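Long-range contacts in ABC transporter substrate-binding protein (Bradyrhizobium japonicum, PDB 4I1D), which probably delivers small solutes, perhaps polyamines, to an ABC transporter in the periplasm, and binds D-malate in its pocket: residues D159-L164 with K297-S302; G226-T231 with A293-Q298; I84-A89 with A252-H257; Q15-V20 with A259-H264. All coordinates share one frame; numbering follows the deposited sequence.

In the fold
Interactions 1 and 2 form one continuous region. They share Lys297 and Gln298, and strand 299-300 runs parallel to strand 219-235 in the same sheet. Interaction 2 is buried and nearer the chain centre; interaction 1 is partly buried. One sulfate touches both, through Lys297; a second lies at interaction 1. Interactions 3 and 4 both use helix 255-260 and have centres about 16 Å apart. Interaction 3 is partly buried; interaction 4 is buried, but Val20 and His264 are exposed. The chemistry differs too: a tyrosine face in interaction 1, a buried glutamine in 2, an asparagine over a helix junction in 3, and small apolar groups with a histidine face in 4.

Interaction 1: residues D159-L164 with K297-S302; sequences DKLYPL and KQALMS. With SO4 (sulfate ion), chain H; SO4 (sulfate ion), chain K.
The ring of Tyr162 carries Ser302 on one face. Ser302 CB lies almost exactly over the ring centre, 3.5 Å from the centroid and 4° off the normal, a CH-pi contact. The backbone of 300-302 also closes on the far end of the ring. Leu300 O approaches obliquely, 3.5 Å from Tyr162 CE2, and Met301 CA is 3.4 Å from Tyr162 OH. The phenol has its clear polar partner elsewhere: OH is hydrogen-bonded to Glu148 OE1 of helix 146-153, which ties the tip of the ring to that helix.

With chi1 at 176°, the hydroxyl of Ser302 swings opposite the amide nitrogen and off the ring. Ser302 OG bonds to sulfate H at O4, 3.0 Å away, and caps Trp305 N. The methylene is therefore used on the ring while the hydroxyl serves the helix start and the anion. The same sulfate is also bonded to Ala304 N.

Beside the ring, Leu161 sends CD1 to Ala299 CB at 3.6 Å. This apolar pair is buried. Backbone bonds to Gly226 and Leu228 hold Ala299 in the sheet, and Leu161 packs the loop against it. The selenium-bearing chain of Met301 leads away toward Ile227 and Gln229. The serine is a helix N-cap. The sulfate, probably from the crystallisation liquor, sits at the N-terminus of helix 303-306, a common place for an anion to bind.

Interaction 2: residues G226-T231 with A293-Q298; sequences GILQST and ANAAKQ. With SO4 (sulfate ion), chain K.
Gly226 meets Gln298 first. Its carbonyl oxygen lies 3.1 Å from Gln298 CB and 3.4 Å from Gln298 CG, so the start of the glutamine side chain lies against the peptide. This is van der Waals contact with no hydrogen bond across the two segments. With no side chain of its own, Gly226 lets the glutamine lie close over the strand.

Ile227 turns its side chain to the other side, toward Met301 and helix 146-153. Leu228 points back to the contact. Its CB is 3.6 Å from Gln298 OE1, and the two side chains cross at about a right angle. A chi1 of 180° sends the Leu228 branch out to Ala295, where CD2 reaches Ala295 CB at 4.0 Å. Beyond this residue the strand leaves the contact.

Gln298 ends the type I turn that begins at Ala295. Its chain is extended beyond CG, and NE2 bonds to Asn294 O at 3.0 Å with an N-H...O angle of 170°. The donor sits above the carbonyl plane, while Lys297 N reaches the same oxygen from the opposite face. Gln298 OE1 is bonded to Ser106 OG of strand 100-112. The buried amide thus has partners at both ends: its polar atoms join Asn294 of helix 292-295 to strand 100-112, its CB and CG lie on the Gly226 carbonyl, and the one apolar side-chain pair is Leu228 with Ala295.

Interaction 3: residues I84-A89 with A252-H257; sequences IPNAAA and AVDPVH
This is a small van der Waals contact in which the short helix 85-88 meets the junction between helices 242-252 and 255-260. Asn86 and Val253 carry most of it. Val253 CG2 touches Asn86 CB at 3.6 Å and comes within 3.8 Å of Ala87 N. The same methyl is also 4.2 Å from Ala87 CB. With chi1 at -57°, Val253 turns CG2, not CG1, to the helix.

The amide of Asn86 reaches over the junction. A chi1 of -70° lays it across Asp254, with ND2 3.7 Å from Asp254 CA. At the other side of the amide, Asn86 OD1 approaches Pro255 CD at 4.2 Å. Asn86 and Asp254 lie side by side and point the same way, but their flat ends are turned 79° apart. No hydrogen bond crosses between the two segments. Asn86 ND2 is bonded instead to Asn250 O, near the end of helix 242-252.

Asp254 uses its carboxylate on its own helix. It is the N-cap: OD2 accepts from His257 N at 3.2 Å through its anti lone pair, and Val256 N makes a weak bond to the same oxygen. The cap closes the first turn of helix 255-260. The imidazole of His257 also has Asp254 OD2 over one face, toward its rim.

Around the contact, Val253 and Ala87 both touch Val100 of strand 100-112. Ile84 packs on Val246 and Asn250 of helix 242-252, and His257 touches Pro25 and Ser26 of helix 12-30.

Interaction 4: residues Q15-V20 with A259-H264; sequences QAAQTV and ANLPLH
Leu261 and His264 make this contact with helix 12-30. They are one turn apart on a 3-10 segment and the residue after it. Before them, Asn260 matters chiefly through its backbone: its carbonyl oxygen accepts a weak bond from His264 ND1, 3.2 Å away, and a backbone bond from Leu263 N.

Leu261 extends CD1 toward the backbone of the helix. With chi1 at 178° the side chain reaches across, and CD1 lies 3.9 Å from Ala17 O and 4.1 Å from Ala17 CB. The same methyl also lies 4.1 Å from Gln18 N. The side chain of Gln18 leads away to the sheet, where OE1 bonds to Tyr102 OH and NE2 to Ser9 OG.

Pro262 turns to the other side, and Leu263 places its CB over one face of the His264 ring. The opposite face takes Val20 CG1, which stands 3.4 Å above the ring plane and toward its rim. It is 3.5 Å from His264 CE1, and the direction from the centroid is 25° off the normal: a CH-pi contact. The ring is therefore sandwiched between a leucine methylene and a valine methyl. The weak bond from ND1 to Asn260 O may also limit its rotation. Ala17 CB completes the contact, 3.9 Å from His264 CB.

Ala17, Gln18 and Val20 lie on helix 12-30, which links the parallel strands 4-9 and 33-38. This is a beta-alpha-beta crossover of a periplasmic binding-protein lobe, and the segment 259-264 packs along one flank of that helix.

Interaction 1: residues D159-L164 with K297-S302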
loop_
_atom_site.group_PDB
_atom_site.type_symbol
_atom_site.label_atom_id
_atom_site.label_comp_id
_atom_site.label_asym_id
_atom_site.label_seq_id
_atom_site.Cartn_x
_atom_site.Cartn_y
_atom_site.Cartn_z
ATOM N N ASP A 159 22.578 10.487 40.075
ATOM C CA ASP A 159 23.728 11.270 39.634
ATOM C C ASP A 159 24.803 10.413 38.954
ATOM O O ASP A 159 25.898 10.891 38.672
ATOM C CB ASP A 159 24.321 12.060 40.803
ATOM C CG ASP A 159 24.809 11.163 41.925
ATOM O OD1 ASP A 159 24.366 9.993 41.988
ATOM O OD2 ASP A 159 25.630 11.628 42.744
ATOM N N LYS A 160 24.481 9.153 38.676
ATOM C CA LYS A 160 25.408 8.268 37.975
ATOM C C LYS A 160 24.832 7.727 36.659
ATOM O O LYS A 160 25.324 6.741 36.120
ATOM C CB LYS A 160 25.793 7.095 38.878
ATOM C CG LYS A 160 26.506 7.487 40.166
ATOM C CD LYS A 160 27.945 7.926 39.911
ATOM C CE LYS A 160 28.730 8.029 41.216
ATOM N NZ LYS A 160 30.176 8.309 40.996
ATOM N N LEU A 161 23.798 8.375 36.141
ATOM C CA LEU A 161 23.092 7.866 34.970
ATOM C C LEU A 161 23.862 7.952 33.652
ATOM O O LEU A 161 23.837 7.016 32.853
ATOM C CB LEU A 161 21.748 8.582 34.816
ATOM C CG LEU A 161 20.687 8.132 35.814
ATOM C CD1 LEU A 161 19.580 9.146 35.898
ATOM C CD2 LEU A 161 20.155 6.779 35.399
ATOM N N TYR A 162 24.523 9.079 33.412
ATOM C CA TYR A 162 25.103 9.353 32.098
ATOM C C TYR A 162 26.569 8.922 31.997
ATOM O O TYR A 162 27.313 9.008 32.970
ATOM C CB TYR A 162 24.923 10.839 31.735
ATOM C CG TYR A 162 23.469 11.269 31.674
ATOM C CD1 TYR A 162 22.700 11.025 30.544
ATOM C CD2 TYR A 162 22.863 11.907 32.750
ATOM C CE1 TYR A 162 21.368 11.406 30.479
ATOM C CE2 TYR A 162 21.521 12.297 32.698
ATOM C CZ TYR A 162 20.781 12.042 31.561
ATOM O OH TYR A 162 19.458 12.423 31.497
ATOM N N PRO A 163 26.983 8.417 30.825
ATOM C CA PRO A 163 26.155 8.143 29.642
ATOM C C PRO A 163 25.188 6.989 29.895
ATOM O O PRO A 163 25.554 6.056 30.601
ATOM C CB PRO A 163 27.188 7.742 28.583
ATOM C CG PRO A 163 28.373 7.223 29.383
ATOM C CD PRO A 163 28.405 8.076 30.610
ATOM N N LEU A 164 23.977 7.049 29.343
ATOM C CA LEU A 164 22.956 6.054 29.667
ATOM C C LEU A 164 23.317 4.669 29.148
ATOM O O LEU A 164 23.765 4.523 28.016
ATOM C CB LEU A 164 21.582 6.458 29.119
ATOM C CG LEU A 164 20.943 7.748 29.646
ATOM C CD1 LEU A 164 19.553 7.925 29.066
ATOM C CD2 LEU A 164 20.882 7.785 31.170
ATOM N N LYS A 297 17.434 15.752 45.096
ATOM C CA LYS A 297 16.780 14.436 45.045
ATOM C C LYS A 297 16.641 13.927 43.611
ATOM O O LYS A 297 16.156 12.826 43.395
ATOM C CB LYS A 297 15.360 14.506 45.624
ATOM C CG LYS A 297 15.241 14.904 47.085
ATOM C CD LYS A 297 13.786 15.241 47.401
ATOM C CE LYS A 297 13.596 15.675 48.843
ATOM N NZ LYS A 297 12.715 14.721 49.571
ATOM N N GLN A 298 17.019 14.736 42.628
ATOM C CA GLN A 298 16.648 14.447 41.242
ATOM C C GLN A 298 17.808 14.124 40.315
ATOM O O GLN A 298 18.959 14.448 40.596
ATOM C CB GLN A 298 15.891 15.627 40.643
ATOM C CG GLN A 298 14.491 15.809 41.186
ATOM C CD GLN A 298 13.822 17.046 40.614
ATOM O OE1 GLN A 298 13.332 17.039 39.481
ATOM N NE2 GLN A 298 13.809 18.121 41.397
ATOM N N ALA A 299 17.483 13.490 39.194
ATOM C CA ALA A 299 18.435 13.334 38.110
ATOM C C ALA A 299 18.413 14.598 37.254
ATOM O O ALA A 299 17.362 15.029 36.769
ATOM C CB ALA A 299 18.089 12.124 37.276
ATOM N N LEU A 300 19.576 15.207 37.084
ATOM C CA LEU A 300 19.677 16.359 36.225
ATOM C C LEU A 300 19.887 15.876 34.795
ATOM O O LEU A 300 20.937 15.318 34.466
ATOM C CB LEU A 300 20.844 17.237 36.678
ATOM C CG LEU A 300 20.999 18.553 35.920
ATOM C CD1 LEU A 300 19.733 19.430 36.043
ATOM C CD2 LEU A 300 22.228 19.284 36.434
HETATM N N MSE A 301 18.890 16.071 33.945
HETATM C CA MSE A 301 19.006 15.621 32.559
HETATM C C MSE A 301 20.239 16.198 31.865
HETATM O O MSE A 301 20.490 17.404 31.928
HETATM C CB MSE A 301 17.757 15.966 31.752
HETATM C CG MSE A 301 17.922 15.654 30.260
HETATM SE SE MSE A 301 16.216 15.419 29.343
HETATM C CE MSE A 301 15.533 13.979 30.467
ATOM N N SER A 302 21.007 15.327 31.215
ATOM C CA SER A 302 22.147 15.742 30.394
ATOM C C SER A 302 21.734 15.947 28.936
ATOM O O SER A 302 21.588 14.985 28.171
ATOM C CB SER A 302 23.276 14.696 30.468
ATOM O OG SER A 302 24.353 15.032 29.608
HETATM S S SO4 H . 24.329 19.058 29.888
HETATM O O1 SO4 H . 23.172 19.365 30.730
HETATM O O2 SO4 H . 24.671 20.247 29.107
HETATM O O3 SO4 H . 25.462 18.635 30.712
HETATM O O4 SO4 H . 23.997 17.961 28.985
HETATM S S SO4 K . 9.269 13.191 49.460
HETATM O O1 SO4 K . 9.055 13.695 50.814
HETATM O O2 SO4 K . 9.141 14.291 48.497
HETATM O O3 SO4 K . 10.603 12.587 49.373
HETATM O O4 SO4 K . 8.241 12.193 49.184
#

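Interaction 2: residues G226-T231 with A293-Q298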
loop_
_atom_site.group_PDB
_atom_site.type_symbol
_atom_site.label_atom_id
_atom_site.label_comp_id
_atom_site.label_asym_id
_atom_site.label_seq_id
_atom_site.Cartn_x
_atom_site.Cartn_y
_atom_site.Cartn_z
ATOM N N GLY A 226 13.023 12.387 40.661
ATOM C CA GLY A 226 12.451 13.104 39.537
ATOM C C GLY A 226 13.535 13.370 38.515
ATOM O O GLY A 226 14.721 13.353 38.846
ATOM N N ILE A 227 13.141 13.588 37.266
ATOM C CA ILE A 227 14.087 13.997 36.237
ATOM C C ILE A 227 13.976 15.516 36.006
ATOM O O ILE A 227 12.959 16.017 35.506
ATOM C CB ILE A 227 13.872 13.234 34.919
ATOM C CG1 ILE A 227 14.030 11.727 35.131
ATOM C CG2 ILE A 227 14.855 13.719 33.872
ATOM C CD1 ILE A 227 12.815 11.074 35.729
ATOM N N LEU A 228 15.024 16.237 36.395
ATOM C CA LEU A 228 15.024 17.699 36.341
ATOM C C LEU A 228 15.454 18.181 34.959
ATOM O O LEU A 228 16.546 17.850 34.482
ATOM C CB LEU A 228 15.945 18.276 37.414
ATOM C CG LEU A 228 16.036 19.799 37.455
ATOM C CD1 LEU A 228 14.637 20.444 37.538
ATOM C CD2 LEU A 228 16.900 20.213 38.622
ATOM N N GLN A 229 14.589 18.958 34.323
ATOM C CA GLN A 229 14.799 19.375 32.945
ATOM C C GLN A 229 14.583 20.873 32.796
ATOM O O GLN A 229 14.191 21.540 33.753
ATOM C CB GLN A 229 13.838 18.618 32.035
ATOM C CG GLN A 229 14.027 17.106 32.095
ATOM C CD GLN A 229 12.773 16.357 31.667
ATOM O OE1 GLN A 229 12.084 15.736 32.489
ATOM N NE2 GLN A 229 12.465 16.423 30.383
ATOM N N SER A 230 14.827 21.398 31.596
ATOM C CA SER A 230 14.660 22.827 31.358
ATOM C C SER A 230 14.372 23.149 29.899
ATOM O O SER A 230 14.768 22.408 28.993
ATOM C CB SER A 230 15.935 23.571 31.766
ATOM O OG SER A 230 16.983 23.290 30.849
ATOM N N THR A 231 13.699 24.271 29.669
ATOM C CA THR A 231 13.686 24.867 28.333
ATOM C C THR A 231 14.622 26.075 28.311
ATOM O O THR A 231 14.988 26.624 29.366
ATOM C CB THR A 231 12.272 25.294 27.878
ATOM O OG1 THR A 231 11.707 26.181 28.847
ATOM C CG2 THR A 231 11.358 24.064 27.706
ATOM N N ALA A 293 17.120 21.982 47.469
ATOM C CA ALA A 293 16.806 20.737 48.172
ATOM C C ALA A 293 15.997 19.755 47.317
ATOM O O ALA A 293 16.137 18.539 47.464
ATOM C CB ALA A 293 16.104 21.013 49.503
ATOM N N ASN A 294 15.154 20.274 46.426
ATOM C CA ASN A 294 14.417 19.396 45.522
ATOM C C ASN A 294 15.314 18.868 44.422
ATOM O O ASN A 294 15.212 17.707 44.034
ATOM C CB ASN A 294 13.198 20.095 44.920
ATOM C CG ASN A 294 12.093 20.297 45.935
ATOM O OD1 ASN A 294 11.970 19.523 46.874
ATOM N ND2 ASN A 294 11.292 21.345 45.759
ATOM N N ALA A 295 16.190 19.735 43.927
ATOM C CA ALA A 295 17.130 19.376 42.872
ATOM C C ALA A 295 18.046 18.242 43.322
ATOM O O ALA A 295 18.394 17.359 42.529
ATOM C CB ALA A 295 17.958 20.589 42.471
ATOM N N ALA A 296 18.432 18.272 44.597
ATOM C CA ALA A 296 19.345 17.278 45.142
ATOM C C ALA A 296 18.760 15.869 45.106
ATOM O O ALA A 296 19.504 14.898 45.091
ATOM C CB ALA A 296 19.773 17.655 46.574
ATOM N N LYS A 297 17.434 15.752 45.096
ATOM C CA LYS A 297 16.780 14.436 45.045
ATOM C C LYS A 297 16.641 13.927 43.611
ATOM O O LYS A 297 16.156 12.826 43.395
ATOM C CB LYS A 297 15.360 14.506 45.624
ATOM C CG LYS A 297 15.241 14.904 47.085
ATOM C CD LYS A 297 13.786 15.241 47.401
ATOM C CE LYS A 297 13.596 15.675 48.843
ATOM N NZ LYS A 297 12.715 14.721 49.571
ATOM N N GLN A 298 17.019 14.736 42.628
ATOM C CA GLN A 298 16.648 14.447 41.242
ATOM C C GLN A 298 17.808 14.124 40.315
ATOM O O GLN A 298 18.959 14.448 40.596
ATOM C CB GLN A 298 15.891 15.627 40.643
ATOM C CG GLN A 298 14.491 15.809 41.186
ATOM C CD GLN A 298 13.822 17.046 40.614
ATOM O OE1 GLN A 298 13.332 17.039 39.481
ATOM N NE2 GLN A 298 13.809 18.121 41.397
HETATM S S SO4 K . 9.269 13.191 49.460
HETATM O O1 SO4 K . 9.055 13.695 50.814
HETATM O O2 SO4 K . 9.141 14.291 48.497
HETATM O O3 SO4 K . 10.603 12.587 49.373
HETATM O O4 SO4 K . 8.241 12.193 49.184
#

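Interaction 3: residues I84-A89 with A252-H257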
loop_
_atom_site.group_PDB
_atom_site.type_symbol
_atom_site.label_atom_id
_atom_site.label_comp_id
_atom_site.label_asym_id
_atom_site.label_seq_id
_atom_site.Cartn_x
_atom_site.Cartn_y
_atom_site.Cartn_z
ATOM N N ILE A 84 24.000 40.783 26.236
ATOM C CA ILE A 84 22.985 40.191 27.100
ATOM C C ILE A 84 23.499 40.063 28.534
ATOM O O ILE A 84 23.667 38.958 29.048
ATOM C CB ILE A 84 22.545 38.818 26.561
ATOM C CG1 ILE A 84 22.414 38.878 25.034
ATOM C CG2 ILE A 84 21.240 38.387 27.210
ATOM C CD1 ILE A 84 22.150 37.537 24.374
ATOM N N PRO A 85 23.741 41.208 29.187
ATOM C CA PRO A 85 24.368 41.261 30.511
ATOM C C PRO A 85 23.762 40.255 31.495
ATOM O O PRO A 85 24.498 39.539 32.179
ATOM C CB PRO A 85 24.083 42.691 30.969
ATOM C CG PRO A 85 23.946 43.462 29.713
ATOM C CD PRO A 85 23.310 42.541 28.727
ATOM N N ASN A 86 22.436 40.196 31.555
ATOM C CA ASN A 86 21.765 39.287 32.470
ATOM C C ASN A 86 22.127 37.824 32.214
ATOM O O ASN A 86 22.248 37.027 33.148
ATOM C CB ASN A 86 20.248 39.494 32.428
ATOM C CG ASN A 86 19.827 40.814 33.047
ATOM O OD1 ASN A 86 20.489 41.326 33.951
ATOM N ND2 ASN A 86 18.727 41.373 32.563
ATOM N N ALA A 87 22.315 37.470 30.949
ATOM C CA ALA A 87 22.657 36.099 30.612
ATOM C C ALA A 87 24.132 35.842 30.888
ATOM O O ALA A 87 24.510 34.769 31.349
ATOM C CB ALA A 87 22.326 35.812 29.160
ATOM N N ALA A 88 24.965 36.835 30.603
ATOM C CA ALA A 88 26.395 36.728 30.876
ATOM C C ALA A 88 26.664 36.522 32.363
ATOM O O ALA A 88 27.623 35.843 32.739
ATOM C CB ALA A 88 27.130 37.966 30.371
ATOM N N ALA A 89 25.820 37.106 33.208
ATOM C CA ALA A 89 26.008 37.006 34.656
ATOM C C ALA A 89 25.608 35.635 35.213
ATOM O O ALA A 89 25.964 35.292 36.341
ATOM C CB ALA A 89 25.254 38.120 35.374
ATOM N N ALA A 252 14.296 38.833 29.407
ATOM C CA ALA A 252 13.609 37.585 29.706
ATOM C C ALA A 252 14.297 36.816 30.827
ATOM O O ALA A 252 13.647 36.060 31.550
ATOM C CB ALA A 252 13.502 36.713 28.454
ATOM N N VAL A 253 15.608 36.993 30.967
ATOM C CA VAL A 253 16.330 36.318 32.043
ATOM C C VAL A 253 16.707 37.288 33.156
ATOM O O VAL A 253 17.598 37.022 33.958
ATOM C CB VAL A 253 17.581 35.553 31.546
ATOM C CG1 VAL A 253 17.198 34.542 30.470
ATOM C CG2 VAL A 253 18.666 36.512 31.055
ATOM N N ASP A 254 16.021 38.420 33.197
ATOM C CA ASP A 254 16.167 39.361 34.305
ATOM C C ASP A 254 15.759 38.652 35.601
ATOM O O ASP A 254 14.698 38.029 35.666
ATOM C CB ASP A 254 15.295 40.598 34.047
ATOM C CG ASP A 254 15.295 41.576 35.210
ATOM O OD1 ASP A 254 16.064 42.565 35.165
ATOM O OD2 ASP A 254 14.509 41.366 36.160
ATOM N N PRO A 255 16.619 38.714 36.627
ATOM C CA PRO A 255 16.324 38.111 37.931
ATOM C C PRO A 255 14.875 38.314 38.402
ATOM O O PRO A 255 14.216 37.328 38.737
ATOM C CB PRO A 255 17.299 38.833 38.864
ATOM C CG PRO A 255 18.488 39.068 38.000
ATOM C CD PRO A 255 17.956 39.335 36.604
ATOM N N VAL A 256 14.410 39.559 38.424
ATOM C CA VAL A 256 13.071 39.877 38.907
ATOM C C VAL A 256 11.974 39.252 38.048
ATOM O O VAL A 256 11.075 38.592 38.567
ATOM C CB VAL A 256 12.845 41.397 38.989
ATOM C CG1 VAL A 256 11.432 41.697 39.463
ATOM C CG2 VAL A 256 13.868 42.034 39.915
ATOM N N HIS A 257 12.044 39.464 36.738
ATOM C CA HIS A 257 11.041 38.905 35.835
ATOM C C HIS A 257 10.995 37.395 36.027
ATOM O O HIS A 257 9.927 36.792 36.127
ATOM C CB HIS A 257 11.363 39.239 34.377
ATOM C CG HIS A 257 11.248 40.696 34.050
ATOM N ND1 HIS A 257 11.761 41.243 32.891
ATOM C CD2 HIS A 257 10.679 41.721 34.729
ATOM C CE1 HIS A 257 11.513 42.539 32.873
ATOM N NE2 HIS A 257 10.856 42.856 33.974
#

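Interaction 4: residues Q15-V20 with A259-H264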
loop_
_atom_site.group_PDB
_atom_site.type_symbol
_atom_site.label_atom_id
_atom_site.label_comp_id
_atom_site.label_asym_id
_atom_site.label_seq_id
_atom_site.Cartn_x
_atom_site.Cartn_y
_atom_site.Cartn_z
ATOM N N GLN A 15 2.299 29.147 28.963
ATOM C CA GLN A 15 2.535 30.391 28.220
ATOM C C GLN A 15 1.766 31.568 28.826
ATOM O O GLN A 15 2.207 32.714 28.744
ATOM C CB GLN A 15 2.201 30.233 26.731
ATOM C CG GLN A 15 2.675 31.394 25.854
ATOM C CD GLN A 15 2.907 30.986 24.392
ATOM O OE1 GLN A 15 3.125 29.814 24.085
ATOM N NE2 GLN A 15 2.869 31.962 23.492
ATOM N N ALA A 16 0.609 31.301 29.425
ATOM C CA ALA A 16 -0.135 32.392 30.056
ATOM C C ALA A 16 0.671 32.934 31.246
ATOM O O ALA A 16 0.697 34.137 31.507
ATOM C CB ALA A 16 -1.510 31.929 30.505
ATOM N N ALA A 17 1.335 32.031 31.958
ATOM C CA ALA A 17 2.127 32.411 33.125
ATOM C C ALA A 17 3.342 33.224 32.699
ATOM O O ALA A 17 3.726 34.173 33.379
ATOM C CB ALA A 17 2.557 31.177 33.897
ATOM N N GLN A 18 3.943 32.837 31.573
ATOM C CA GLN A 18 5.079 33.554 31.012
ATOM C C GLN A 18 4.681 34.966 30.659
ATOM O O GLN A 18 5.467 35.906 30.789
ATOM C CB GLN A 18 5.562 32.875 29.731
ATOM C CG GLN A 18 6.213 31.522 29.926
ATOM C CD GLN A 18 6.561 30.919 28.587
ATOM O OE1 GLN A 18 7.286 31.529 27.815
ATOM N NE2 GLN A 18 6.002 29.744 28.282
ATOM N N THR A 19 3.455 35.097 30.172
ATOM C CA THR A 19 2.953 36.377 29.716
ATOM C C THR A 19 2.855 37.337 30.893
ATOM O O THR A 19 3.334 38.469 30.820
ATOM C CB THR A 19 1.591 36.211 29.015
ATOM O OG1 THR A 19 1.784 35.508 27.780
ATOM C CG2 THR A 19 0.935 37.572 28.738
ATOM N N VAL A 20 2.250 36.878 31.983
ATOM C CA VAL A 20 2.090 37.718 33.160
ATOM C C VAL A 20 3.439 38.079 33.778
ATOM O O VAL A 20 3.711 39.244 34.067
ATOM C CB VAL A 20 1.245 37.025 34.221
ATOM C CG1 VAL A 20 1.183 37.882 35.472
ATOM C CG2 VAL A 20 -0.149 36.769 33.684
ATOM N N ALA A 259 12.086 35.640 38.708
ATOM C CA ALA A 259 11.580 35.287 40.027
ATOM C C ALA A 259 10.053 35.353 40.053
ATOM O O ALA A 259 9.414 34.736 40.903
ATOM C CB ALA A 259 12.198 36.196 41.134
ATOM N N ASN A 260 9.464 36.097 39.122
ATOM C CA ASN A 260 8.009 36.222 39.088
ATOM C C ASN A 260 7.306 35.037 38.437
ATOM O O ASN A 260 6.111 34.824 38.653
ATOM C CB ASN A 260 7.573 37.525 38.422
ATOM C CG ASN A 260 7.389 38.652 39.425
ATOM O OD1 ASN A 260 6.278 38.909 39.895
ATOM N ND2 ASN A 260 8.481 39.324 39.766
ATOM N N LEU A 261 8.043 34.265 37.647
ATOM C CA LEU A 261 7.433 33.150 36.919
ATOM C C LEU A 261 6.802 32.099 37.844
ATOM O O LEU A 261 5.631 31.748 37.672
ATOM C CB LEU A 261 8.421 32.501 35.944
ATOM C CG LEU A 261 7.828 31.300 35.210
ATOM C CD1 LEU A 261 6.603 31.719 34.424
ATOM C CD2 LEU A 261 8.858 30.657 34.296
ATOM N N PRO A 262 7.571 31.599 38.827
ATOM C CA PRO A 262 7.056 30.623 39.802
ATOM C C PRO A 262 5.993 31.199 40.730
ATOM O O PRO A 262 5.456 30.489 41.578
ATOM C CB PRO A 262 8.299 30.248 40.613
ATOM C CG PRO A 262 9.236 31.381 40.427
ATOM C CD PRO A 262 9.006 31.858 39.025
ATOM N N LEU A 263 5.694 32.482 40.597
ATOM C CA LEU A 263 4.573 33.023 41.343
ATOM C C LEU A 263 3.277 32.604 40.648
ATOM O O LEU A 263 2.191 32.672 41.226
ATOM C CB LEU A 263 4.669 34.545 41.446
ATOM C CG LEU A 263 5.819 35.090 42.296
ATOM C CD1 LEU A 263 5.610 36.576 42.583
ATOM C CD2 LEU A 263 5.914 34.322 43.590
ATOM N N HIS A 264 3.402 32.145 39.407
ATOM C CA HIS A 264 2.228 31.919 38.572
ATOM C C HIS A 264 2.114 30.484 38.080
ATOM O O HIS A 264 1.075 30.067 37.562
ATOM C CB HIS A 264 2.216 32.913 37.407
ATOM C CG HIS A 264 2.000 34.330 37.850
ATOM N ND1 HIS A 264 3.000 35.277 37.841
ATOM C CD2 HIS A 264 0.903 34.944 38.355
ATOM C CE1 HIS A 264 2.526 36.420 38.308
ATOM N NE2 HIS A 264 1.257 36.245 38.627
#